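Local coordinates for protein oxidoreductase, iron/ascorbate family (Shewanella oneidensis, PDB 3ON7) that probably uses iron(II), 2-oxoglutarate and oxygen to oxidise L-arginine and to form ethylene, as a member of the iron/ascorbate-dependent oxidoreductase family, at residues L4-Y9 with D202-F207; F27-N32 with F207-I212. All blocks are in the same frame, centred on the assembly; numbering follows the deposited sequence.

In the fold
Residues 4-9 lead into strand 6-8, outermost in the main sheet of this chain; after helix 14-25, strand 27-31 returns parallel to it. Some 170 residues after strand 27-31, residues 202-207 leave strand 200-202 and close interaction 1 against the start of the chain. The same loop then leads through Phe207, where the two segments overlap, into strand 210-214, which closes interaction 2 against 27-32. The two closures cross, since their segments alternate along the chain, and they illustrate how a sheet gathers strands far apart in sequence. Both join the N-terminal dioxygenase region to the 2OG-Fe(II) oxygenase region, and probable backbone bonds from Ile7 N to Val29 O and from Tyr9 N to Ser31 O couple them.

Interaction 1: residues L4-Y9 with D202-F207; sequences LETIDY and DVPSDF
Leu4 and Pro204 meet where the N-terminal residues pass the loop that follows strand 200-202. Van der Waals contact carries most of this meeting. The proline ring projects at the incoming chain and sets its carbons against two oxygens, Pro204 CG lying 3.3 Å from Leu4 O and Pro204 CB 3.5 Å from Thr6 OG1. The apolar pairs are wider. Leu4 and Val203 lie side by side and point the same way, with Leu4 CD1 3.9 Å from Val203 CG2, and Leu4 CB stands 4.3 Å from Pro204 CD; Phe27 and Val193 also pack on the leucine.

Direct polar contact is slight: Leu4 N gives a weak hydrogen bond of 3.3 Å to Asp202 O. Water adds a second link, bound at 2.8 Å to Thr6 OG1 and donating to Asp206 OD1 at the same distance. With Thr6 OG1 beside the backbone N (chi1 -63°), the hydroxyl is placed both against the proline and within reach of this water. Inside the loop, Ser205 OG bonds to Val203 O from above the carbonyl plane.

The arrangement fits a double-stranded beta-helix (jelly-roll) oxygenase, where an N-terminal extension, here edge strand 6-8, lies beside a loop connecting the two sheets of the core.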
ATOM      1  N   LEU B   4      -9.539  35.802  13.333  1.00 43.84           N
ATOM      2  CA  LEU B   4     -10.821  35.107  13.531  1.00 40.96           C
ATOM      3  C   LEU B   4     -11.393  35.397  14.911  1.00 38.23           C
ATOM      4  O   LEU B   4     -10.644  35.684  15.839  1.00 37.19           O
ATOM      5  CB  LEU B   4     -10.610  33.606  13.426  1.00 39.87           C
ATOM      6  CG  LEU B   4     -10.318  33.040  12.041  1.00 39.27           C
ATOM      7  CD1 LEU B   4      -9.694  31.681  12.198  1.00 36.43           C
ATOM      8  CD2 LEU B   4     -11.595  32.946  11.263  1.00 37.07           C
ATOM      9  N   GLU B   5     -12.712  35.289  15.053  1.00 35.96           N
ATOM     10  CA  GLU B   5     -13.377  35.604  16.310  1.00 35.20           C
ATOM     11  C   GLU B   5     -13.300  34.445  17.308  1.00 32.76           C
ATOM     12  O   GLU B   5     -13.667  33.330  16.985  1.00 31.82           O
ATOM     13  CB  GLU B   5     -14.841  35.952  16.055  1.00 36.78           C
ATOM     14  CG  GLU B   5     -15.531  36.599  17.256  1.00 46.23           C
ATOM     15  CD  GLU B   5     -16.907  37.191  16.937  1.00 54.10           C
ATOM     16  OE1 GLU B   5     -17.792  36.450  16.455  1.00 56.78           O
ATOM     17  OE2 GLU B   5     -17.102  38.398  17.205  1.00 65.62           O
ATOM     18  N   THR B   6     -12.843  34.708  18.525  1.00 30.75           N
ATOM     19  CA  THR B   6     -12.972  33.716  19.589  1.00 28.18           C
ATOM     20  C   THR B   6     -14.411  33.678  20.045  1.00 27.06           C
ATOM     21  O   THR B   6     -14.951  34.698  20.413  1.00 28.25           O
ATOM     22  CB  THR B   6     -12.130  34.065  20.797  1.00 28.56           C
ATOM     23  OG1 THR B   6     -10.740  34.055  20.437  1.00 24.57           O
ATOM     24  CG2 THR B   6     -12.396  33.054  21.917  1.00 27.92           C
ATOM     25  N   ILE B   7     -15.042  32.509  20.016  1.00 25.58           N
ATOM     26  CA  ILE B   7     -16.421  32.383  20.492  1.00 24.77           C
ATOM     27  C   ILE B   7     -16.448  31.607  21.794  1.00 23.59           C
ATOM     28  O   ILE B   7     -15.963  30.492  21.853  1.00 22.02           O
ATOM     29  CB  ILE B   7     -17.310  31.671  19.471  1.00 22.92           C
ATOM     30  CG1 ILE B   7     -17.386  32.496  18.179  1.00 24.71           C
ATOM     31  CG2 ILE B   7     -18.700  31.480  20.049  1.00 22.51           C
ATOM     32  CD1 ILE B   7     -17.820  31.704  16.966  1.00 20.02           C
ATOM     33  N   ASP B   8     -17.010  32.203  22.837  1.00 25.04           N
ATOM     34  CA  ASP B   8     -17.158  31.534  24.134  1.00 25.61           C
ATOM     35  C   ASP B   8     -18.243  30.466  24.066  1.00 25.02           C
ATOM     36  O   ASP B   8     -19.402  30.762  23.817  1.00 26.88           O
ATOM     37  CB  ASP B   8     -17.509  32.560  25.207  1.00 27.17           C
ATOM     38  CG  ASP B   8     -17.350  32.030  26.604  1.00 26.90           C
ATOM     39  OD1 ASP B   8     -17.910  30.968  26.917  1.00 31.11           O
ATOM     40  OD2 ASP B   8     -16.697  32.711  27.408  1.00 29.61           O
ATOM     41  N   TYR B   9     -17.841  29.222  24.294  1.00 25.91           N
ATOM     42  CA  TYR B   9     -18.719  28.056  24.216  1.00 25.73           C
ATOM     43  C   TYR B   9     -19.921  28.245  25.106  1.00 28.13           C
ATOM     44  O   TYR B   9     -21.006  27.784  24.784  1.00 29.18           O
ATOM     45  CB  TYR B   9     -17.940  26.820  24.665  1.00 24.03           C
ATOM     46  CG  TYR B   9     -18.736  25.538  24.764  1.00 27.58           C
ATOM     47  CD1 TYR B   9     -18.953  24.739  23.635  1.00 26.49           C
ATOM     48  CD2 TYR B   9     -19.249  25.095  25.989  1.00 27.44           C
ATOM     49  CE1 TYR B   9     -19.657  23.552  23.729  1.00 24.76           C
ATOM     50  CE2 TYR B   9     -19.979  23.910  26.077  1.00 29.25           C
ATOM     51  CZ  TYR B   9     -20.164  23.144  24.937  1.00 26.05           C
ATOM     52  OH  TYR B   9     -20.874  21.974  24.995  1.00 27.04           O
ATOM     53  N   ASP B 202      -4.711  35.524  11.431  1.00 28.57           N
ATOM     54  CA  ASP B 202      -4.178  34.926  12.648  1.00 29.52           C
ATOM     55  C   ASP B 202      -5.297  34.293  13.481  1.00 28.77           C
ATOM     56  O   ASP B 202      -6.391  34.836  13.600  1.00 26.98           O
ATOM     57  CB  ASP B 202      -3.431  35.973  13.482  1.00 30.57           C
ATOM     58  CG  ASP B 202      -2.130  36.447  12.817  1.00 35.77           C
ATOM     59  OD1 ASP B 202      -1.266  35.597  12.464  1.00 40.05           O
ATOM     60  OD2 ASP B 202      -1.965  37.673  12.651  1.00 38.78           O
ATOM     61  N   VAL B 203      -5.007  33.122  14.037  1.00 27.14           N
ATOM     62  CA  VAL B 203      -5.948  32.399  14.867  1.00 26.94           C
ATOM     63  C   VAL B 203      -5.572  32.659  16.319  1.00 28.33           C
ATOM     64  O   VAL B 203      -4.431  32.411  16.702  1.00 29.03           O
ATOM     65  CB  VAL B 203      -5.900  30.888  14.597  1.00 25.65           C
ATOM     66  CG1 VAL B 203      -6.999  30.195  15.372  1.00 24.83           C
ATOM     67  CG2 VAL B 203      -6.031  30.611  13.098  1.00 27.65           C
ATOM     68  N   PRO B 204      -6.509  33.203  17.117  1.00 29.10           N
ATOM     69  CA  PRO B 204      -6.239  33.408  18.547  1.00 29.83           C
ATOM     70  C   PRO B 204      -5.947  32.070  19.203  1.00 28.09           C
ATOM     71  O   PRO B 204      -6.785  31.182  19.158  1.00 27.16           O
ATOM     72  CB  PRO B 204      -7.538  34.007  19.082  1.00 28.94           C
ATOM     73  CG  PRO B 204      -8.243  34.559  17.871  1.00 31.09           C
ATOM     74  CD  PRO B 204      -7.801  33.776  16.690  1.00 28.29           C
ATOM     75  N   SER B 205      -4.758  31.930  19.772  1.00 27.78           N
ATOM     76  CA  SER B 205      -4.252  30.632  20.193  1.00 29.47           C
ATOM     77  C   SER B 205      -3.982  30.557  21.697  1.00 29.71           C
ATOM     78  O   SER B 205      -3.121  29.809  22.127  1.00 26.52           O
ATOM     79  CB  SER B 205      -2.981  30.321  19.403  1.00 30.41           C
ATOM     80  OG  SER B 205      -3.248  30.291  18.007  1.00 31.02           O
ATOM     81  N   ASP B 206      -4.750  31.310  22.487  1.00 31.47           N
ATOM     82  CA  ASP B 206      -4.644  31.292  23.957  1.00 32.33           C
ATOM     83  C   ASP B 206      -4.871  29.894  24.533  1.00 31.44           C
ATOM     84  O   ASP B 206      -5.558  29.073  23.930  1.00 29.08           O
ATOM     85  CB  ASP B 206      -5.676  32.230  24.575  1.00 34.11           C
ATOM     86  CG  ASP B 206      -5.550  33.659  24.067  1.00 40.65           C
ATOM     87  OD1 ASP B 206      -6.111  33.974  22.979  1.00 40.89           O
ATOM     88  OD2 ASP B 206      -4.881  34.457  24.759  1.00 44.75           O
ATOM     89  N   PHE B 207      -4.290  29.627  25.703  1.00 31.36           N
ATOM     90  CA  PHE B 207      -4.572  28.402  26.439  1.00 31.10           C
ATOM     91  C   PHE B 207      -6.076  28.331  26.598  1.00 28.90           C
ATOM     92  O   PHE B 207      -6.712  29.348  26.779  1.00 28.34           O
ATOM     93  CB  PHE B 207      -3.951  28.426  27.842  1.00 33.72           C
ATOM     94  CG  PHE B 207      -2.459  28.301  27.862  1.00 34.21           C
ATOM     95  CD1 PHE B 207      -1.855  27.058  27.729  1.00 40.92           C
ATOM     96  CD2 PHE B 207      -1.659  29.425  28.055  1.00 43.55           C
ATOM     97  CE1 PHE B 207      -0.464  26.932  27.762  1.00 44.05           C
ATOM     98  CE2 PHE B 207      -0.268  29.317  28.090  1.00 45.61           C
ATOM     99  CZ  PHE B 207       0.329  28.064  27.945  1.00 46.00           C
TER
HETATM  100  O   HOH W   1      -8.865  34.037  22.481  1.00 29.49           O

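Interaction 2: residues F27-N32 with F207-I212; sequences FGVLSN and FGNIII
Gly28 and Leu30 pair with Ile212 and Ile210 through four backbone hydrogen bonds, each 2.8 Å long, and these hold the close-packed end of the contact. Both are hydrogen-bonded antiparallel pairs, and the non-hydrogen-bonded pair Val29 and Ile211 sits between them. The straightest bond runs from Leu30 N to Ile210 O, at 178°. Beside the ladder, Phe27 CA makes a C-H...O contact with Ile212 O.

One face carries Val29 and Ile211, side by side and pointing the same way, with Val29 CG1 3.7 Å from Ile211 CD1. With chi1 at -42°, Ile211 sets CG2 opposite its backbone N, where it meets the edge of the Phe27 ring in its plane, 3.5 Å from Phe27 CD2. Phe27 also makes an edge-to-face contact with the ring of His231, which with His174 and Asp176 would form the facial triad expected for iron(II) in this family. The pair of strands thus belongs to the larger sheet of the double-stranded beta-helix, and through Phe27 it reaches the probable metal site, whose two histidines lie on the smaller sheet. On the other face, Leu30 CB lies 3.6 Å from Ile210 CG2, and Leu30 CD1 approaches Ile212 CD1 at an angle; Leu116 and Leu120 of helix 103-126 pack against this group. Buried Asn209 ends the packed part: its OD1 approaches Ser31 CB at 3.4 Å, and its ND2, which donates to Pro204 O, packs near Val29 CG1.

Toward Asn32 and Gly208 the ladder gives way to looser, wetter contacts. Gly208, whose backbone angles (phi 83°) would jam a side chain against the preceding carbonyl, is partly exposed, as is Ser31. Asn32 N no longer bonds directly across; it donates to a water at 2.9 Å, and that water makes a weak bond to Gly208 O.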
ATOM      1  N   PHE B  27     -13.139  27.918   9.481  1.00 21.85           N
ATOM      2  CA  PHE B  27     -12.588  27.728  10.821  1.00 22.47           C
ATOM      3  C   PHE B  27     -13.502  28.333  11.883  1.00 22.58           C
ATOM      4  O   PHE B  27     -14.232  29.293  11.627  1.00 22.96           O
ATOM      5  CB  PHE B  27     -11.216  28.401  10.948  1.00 20.98           C
ATOM      6  CG  PHE B  27     -10.069  27.519  10.544  1.00 25.40           C
ATOM      7  CD1 PHE B  27      -9.894  27.141   9.211  1.00 19.54           C
ATOM      8  CD2 PHE B  27      -9.152  27.071  11.494  1.00 17.42           C
ATOM      9  CE1 PHE B  27      -8.858  26.335   8.845  1.00 19.55           C
ATOM     10  CE2 PHE B  27      -8.108  26.268  11.129  1.00 21.16           C
ATOM     11  CZ  PHE B  27      -7.953  25.898   9.806  1.00 22.03           C
ATOM     12  N   GLY B  28     -13.413  27.771  13.084  1.00 21.56           N
ATOM     13  CA  GLY B  28     -14.126  28.275  14.245  1.00 21.52           C
ATOM     14  C   GLY B  28     -13.243  28.130  15.455  1.00 21.32           C
ATOM     15  O   GLY B  28     -12.535  27.147  15.583  1.00 21.30           O
ATOM     16  N   VAL B  29     -13.270  29.116  16.342  1.00 22.58           N
ATOM     17  CA  VAL B  29     -12.427  29.110  17.530  1.00 21.94           C
ATOM     18  C   VAL B  29     -13.344  29.096  18.763  1.00 21.96           C
ATOM     19  O   VAL B  29     -14.198  29.951  18.881  1.00 22.46           O
ATOM     20  CB  VAL B  29     -11.538  30.363  17.533  1.00 23.65           C
ATOM     21  CG1 VAL B  29     -10.668  30.409  18.770  1.00 24.37           C
ATOM     22  CG2 VAL B  29     -10.699  30.424  16.272  1.00 18.05           C
ATOM     23  N   LEU B  30     -13.196  28.109  19.647  1.00 20.96           N
ATOM     24  CA  LEU B  30     -14.019  28.029  20.849  1.00 21.34           C
ATOM     25  C   LEU B  30     -13.200  28.202  22.116  1.00 22.58           C
ATOM     26  O   LEU B  30     -12.201  27.505  22.297  1.00 22.26           O
ATOM     27  CB  LEU B  30     -14.742  26.687  20.927  1.00 20.66           C
ATOM     28  CG  LEU B  30     -15.937  26.461  20.009  1.00 23.97           C
ATOM     29  CD1 LEU B  30     -16.431  25.028  20.187  1.00 25.87           C
ATOM     30  CD2 LEU B  30     -17.032  27.456  20.276  1.00 23.29           C
ATOM     31  N   SER B  31     -13.639  29.101  23.003  1.00 22.60           N
ATOM     32  CA  SER B  31     -13.080  29.179  24.364  1.00 23.87           C
ATOM     33  C   SER B  31     -14.026  28.554  25.392  1.00 23.88           C
ATOM     34  O   SER B  31     -15.207  28.311  25.100  1.00 23.14           O
ATOM     35  CB  SER B  31     -12.769  30.619  24.749  1.00 24.89           C
ATOM     36  OG  SER B  31     -13.897  31.243  25.310  1.00 27.29           O
ATOM     37  N   ASN B  32     -13.490  28.277  26.580  1.00 24.25           N
ATOM     38  CA  ASN B  32     -14.271  27.726  27.687  1.00 27.00           C
ATOM     39  C   ASN B  32     -15.096  26.510  27.286  1.00 27.26           C
ATOM     40  O   ASN B  32     -16.278  26.433  27.596  1.00 27.91           O
ATOM     41  CB  ASN B  32     -15.188  28.809  28.240  1.00 28.82           C
ATOM     42  CG  ASN B  32     -14.412  29.959  28.820  1.00 33.31           C
ATOM     43  OD1 ASN B  32     -14.133  30.934  28.135  1.00 36.52           O
ATOM     44  ND2 ASN B  32     -14.023  29.830  30.079  1.00 29.08           N
ATOM     45  N   PHE B 207      -4.290  29.627  25.703  1.00 31.36           N
ATOM     46  CA  PHE B 207      -4.572  28.402  26.439  1.00 31.10           C
ATOM     47  C   PHE B 207      -6.076  28.331  26.598  1.00 28.90           C
ATOM     48  O   PHE B 207      -6.712  29.348  26.779  1.00 28.34           O
ATOM     49  CB  PHE B 207      -3.951  28.426  27.842  1.00 33.72           C
ATOM     50  CG  PHE B 207      -2.459  28.301  27.862  1.00 34.21           C
ATOM     51  CD1 PHE B 207      -1.855  27.058  27.729  1.00 40.92           C
ATOM     52  CD2 PHE B 207      -1.659  29.425  28.055  1.00 43.55           C
ATOM     53  CE1 PHE B 207      -0.464  26.932  27.762  1.00 44.05           C
ATOM     54  CE2 PHE B 207      -0.268  29.317  28.090  1.00 45.61           C
ATOM     55  CZ  PHE B 207       0.329  28.064  27.945  1.00 46.00           C
ATOM     56  N   GLY B 208      -6.635  27.130  26.532  1.00 27.87           N
ATOM     57  CA  GLY B 208      -8.074  26.946  26.661  1.00 28.35           C
ATOM     58  C   GLY B 208      -8.883  27.165  25.385  1.00 27.77           C
ATOM     59  O   GLY B 208     -10.100  26.941  25.382  1.00 28.85           O
ATOM     60  N   ASN B 209      -8.252  27.633  24.307  1.00 25.50           N
ATOM     61  CA  ASN B 209      -8.962  27.704  23.023  1.00 25.88           C
ATOM     62  C   ASN B 209      -8.900  26.369  22.325  1.00 25.17           C
ATOM     63  O   ASN B 209      -7.955  25.594  22.500  1.00 23.37           O
ATOM     64  CB  ASN B 209      -8.438  28.811  22.089  1.00 24.54           C
ATOM     65  CG  ASN B 209      -8.939  30.177  22.488  1.00 26.61           C
ATOM     66  OD1 ASN B 209      -9.641  30.313  23.493  1.00 23.15           O
ATOM     67  ND2 ASN B 209      -8.596  31.201  21.700  1.00 25.57           N
ATOM     68  N   ILE B 210      -9.922  26.110  21.528  1.00 24.77           N
ATOM     69  CA  ILE B 210      -9.918  24.932  20.699  1.00 24.72           C
ATOM     70  C   ILE B 210     -10.345  25.377  19.297  1.00 22.99           C
ATOM     71  O   ILE B 210     -11.313  26.117  19.140  1.00 21.21           O
ATOM     72  CB  ILE B 210     -10.786  23.841  21.342  1.00 23.61           C
ATOM     73  CG1 ILE B 210     -10.348  22.455  20.904  1.00 27.97           C
ATOM     74  CG2 ILE B 210     -12.245  24.062  21.047  1.00 29.16           C
ATOM     75  CD1 ILE B 210     -10.861  21.383  21.819  1.00 28.03           C
ATOM     76  N   ILE B 211      -9.557  24.970  18.301  1.00 20.96           N
ATOM     77  CA  ILE B 211      -9.709  25.428  16.911  1.00 20.66           C
ATOM     78  C   ILE B 211     -10.295  24.297  16.111  1.00 18.13           C
ATOM     79  O   ILE B 211      -9.827  23.161  16.205  1.00 19.74           O
ATOM     80  CB  ILE B 211      -8.346  25.826  16.279  1.00 21.11           C
ATOM     81  CG1 ILE B 211      -7.505  26.600  17.281  1.00 19.30           C
ATOM     82  CG2 ILE B 211      -8.531  26.651  14.962  1.00 16.61           C
ATOM     83  CD1 ILE B 211      -8.248  27.691  18.021  1.00 29.19           C
ATOM     84  N   ILE B 212     -11.344  24.590  15.362  1.00 17.76           N
ATOM     85  CA  ILE B 212     -12.038  23.579  14.593  1.00 17.09           C
ATOM     86  C   ILE B 212     -12.126  24.021  13.154  1.00 19.21           C
ATOM     87  O   ILE B 212     -12.504  25.162  12.875  1.00 21.01           O
ATOM     88  CB  ILE B 212     -13.446  23.340  15.144  1.00 19.25           C
ATOM     89  CG1 ILE B 212     -13.363  22.823  16.592  1.00 22.64           C
ATOM     90  CG2 ILE B 212     -14.219  22.341  14.279  1.00 15.19           C
ATOM     91  CD1 ILE B 212     -13.640  23.874  17.607  1.00 26.34           C
TER
HETATM   92  O   HOH W   2     -11.049  29.185  27.780  1.00 27.98           O